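Local coordinates for protein inorganic polyphosphate/ATP-glucomannokinase (Arthrobacter sp., PDB 1WOQ) that phosphorylates glucose, and probably mannose, using inorganic polyphosphate or ATP as the phosphate donor, at residues Leu202-Tyr205 / Phe206-Glu210. Numbering follows the deposited sequence.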
loop_
_atom_site.group_PDB
_atom_site.type_symbol
_atom_site.label_atom_id
_atom_site.label_comp_id
_atom_site.label_asym_id
_atom_site.label_seq_id
_atom_site.Cartn_x
_atom_site.Cartn_y
_atom_site.Cartn_z
ATOM N N LEU A 202 -13.964 2.296 -14.076
ATOM C CA LEU A 202 -13.517 1.094 -13.384
ATOM C C LEU A 202 -13.885 -0.165 -14.161
ATOM O O LEU A 202 -13.135 -1.138 -14.148
ATOM C CB LEU A 202 -14.102 1.034 -11.969
ATOM C CG LEU A 202 -13.660 2.165 -11.034
ATOM C CD1 LEU A 202 -14.232 1.920 -9.649
ATOM C CD2 LEU A 202 -12.137 2.231 -10.968
ATOM N N GLN A 203 -15.038 -0.147 -14.831
ATOM C CA GLN A 203 -15.461 -1.299 -15.631
ATOM C C GLN A 203 -14.399 -1.530 -16.698
ATOM O O GLN A 203 -13.994 -2.663 -16.957
ATOM C CB GLN A 203 -16.809 -1.019 -16.303
ATOM C CG GLN A 203 -17.257 -2.066 -17.337
ATOM C CD GLN A 203 -17.468 -3.446 -16.740
ATOM O OE1 GLN A 203 -17.924 -3.582 -15.608
ATOM N NE2 GLN A 203 -17.152 -4.481 -17.512
ATOM N N ARG A 204 -13.955 -0.439 -17.312
ATOM C CA ARG A 204 -12.933 -0.507 -18.349
ATOM C C ARG A 204 -11.614 -1.013 -17.783
ATOM O O ARG A 204 -10.986 -1.906 -18.360
ATOM C CB ARG A 204 -12.712 0.873 -18.976
ATOM C CG ARG A 204 -11.696 0.881 -20.116
ATOM C CD ARG A 204 -12.173 0.006 -21.266
ATOM N NE ARG A 204 -11.275 -1.112 -21.540
ATOM C CZ ARG A 204 -10.152 -1.022 -22.248
ATOM N NH1 ARG A 204 -9.776 0.138 -22.766
ATOM N NH2 ARG A 204 -9.404 -2.099 -22.438
ATOM N N TYR A 205 -11.194 -0.441 -16.658
ATOM C CA TYR A 205 -9.931 -0.833 -16.030
ATOM C C TYR A 205 -9.916 -2.296 -15.600
ATOM O O TYR A 205 -9.027 -3.059 -15.991
ATOM C CB TYR A 205 -9.638 0.048 -14.809
ATOM C CG TYR A 205 -8.312 -0.273 -14.147
ATOM C CD1 TYR A 205 -7.116 0.226 -14.663
ATOM C CD2 TYR A 205 -8.249 -1.116 -13.037
ATOM C CE1 TYR A 205 -5.883 -0.110 -14.088
ATOM C CE2 TYR A 205 -7.028 -1.457 -12.458
ATOM C CZ TYR A 205 -5.849 -0.952 -12.990
ATOM O OH TYR A 205 -4.635 -1.305 -12.433
ATOM N N PHE A 206 -10.896 -2.696 -14.795
ATOM C CA PHE A 206 -10.936 -4.071 -14.322
ATOM C C PHE A 206 -11.165 -5.105 -15.415
ATOM O O PHE A 206 -10.597 -6.195 -15.353
ATOM C CB PHE A 206 -11.972 -4.232 -13.205
ATOM C CG PHE A 206 -11.533 -3.640 -11.898
ATOM C CD1 PHE A 206 -11.967 -2.379 -11.508
ATOM C CD2 PHE A 206 -10.650 -4.331 -11.072
ATOM C CE1 PHE A 206 -11.526 -1.811 -10.312
ATOM C CE2 PHE A 206 -10.203 -3.774 -9.876
ATOM C CZ PHE A 206 -10.642 -2.509 -9.497
ATOM N N SER A 207 -11.977 -4.781 -16.417
ATOM C CA SER A 207 -12.199 -5.742 -17.493
ATOM C C SER A 207 -10.910 -5.895 -18.303
ATOM O O SER A 207 -10.603 -6.979 -18.797
ATOM C CB SER A 207 -13.367 -5.305 -18.395
ATOM O OG SER A 207 -13.090 -4.096 -19.065
ATOM N N HIS A 208 -10.145 -4.816 -18.435
ATOM C CA HIS A 208 -8.888 -4.891 -19.171
ATOM C C HIS A 208 -7.890 -5.751 -18.398
ATOM O O HIS A 208 -7.263 -6.643 -18.965
ATOM C CB HIS A 208 -8.287 -3.499 -19.384
ATOM C CG HIS A 208 -6.980 -3.518 -20.117
ATOM N ND1 HIS A 208 -5.823 -2.983 -19.594
ATOM C CD2 HIS A 208 -6.648 -4.018 -21.330
ATOM C CE1 HIS A 208 -4.834 -3.151 -20.454
ATOM N NE2 HIS A 208 -5.308 -3.777 -21.515
ATOM N N VAL A 209 -7.754 -5.485 -17.102
ATOM C CA VAL A 209 -6.822 -6.241 -16.266
ATOM C C VAL A 209 -7.261 -7.706 -16.180
ATOM O O VAL A 209 -6.436 -8.617 -16.099
ATOM C CB VAL A 209 -6.738 -5.621 -14.851
ATOM C CG1 VAL A 209 -5.850 -6.472 -13.949
ATOM C CG2 VAL A 209 -6.174 -4.200 -14.948
ATOM N N GLU A 210 -8.571 -7.918 -16.206
ATOM C CA GLU A 210 -9.143 -9.256 -16.160
ATOM C C GLU A 210 -8.696 -10.027 -17.400
ATOM O O GLU A 210 -8.356 -11.214 -17.325
ATOM C CB GLU A 210 -10.669 -9.134 -16.105
ATOM C CG GLU A 210 -11.444 -10.402 -16.325
ATOM C CD GLU A 210 -12.914 -10.196 -16.043
ATOM O OE1 GLU A 210 -13.298 -10.231 -14.856
ATOM O OE2 GLU A 210 -13.680 -9.973 -17.003
HETATM O O HOH W 1 -16.359 -3.918 -20.191
HETATM O O HOH W 2 -11.497 -3.781 -21.269
#
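Gln203 O takes two bonds from Ser207. The hydroxyl Ser207 OG donates to Gln203 O at 2.7 Å, and the amide Ser207 N reaches the same oxygen at 3.0 Å. With chi1 at 64°, the hydroxyl is turned back toward the preceding turn of the helix. Water 2 links this hydroxyl to Arg204. It donates to Ser207 OG and accepts from Arg204 NE at 2.7 Å, lying in the plane at the guanidinium edge. Arg204 NH1 forms a salt bridge with Asp175, while Arg204 NH2 lies 3.5 Å from His208 CD2. The guanidinium and imidazole planes are 74° apart, so the two groups do not stack flat. Further backbone bonds continue the same spacing, Phe206 N to Leu202 O and Val209 N to Tyr205 O.

The buried side is mostly apolar. The edge of the Tyr205 ring meets a face of Phe206, with centroids 5.5 Å apart and planes at 89°. Val209 CG2 makes a CH-pi contact over a Tyr205 face, 4.0 Å from the centroid. Leu202 runs alongside Phe206, its CB 4.1 Å from Phe206 CD1. Tyr205 OH bonds to the carbonyl of Leu169. Replacing the Tyr205 ring by an alanine is likely to leave that carbonyl without this donor and a gap beside the Phe206 face and Val209 CG2.

Phe206 and Val209 reach strands 143-149 and 217-221. Such i+4 to i bonding is characteristic of an amphipathic alpha-helix; this one, 195-213, packs on the second five-stranded sheet of an actin-like ATPase fold of the ROK family.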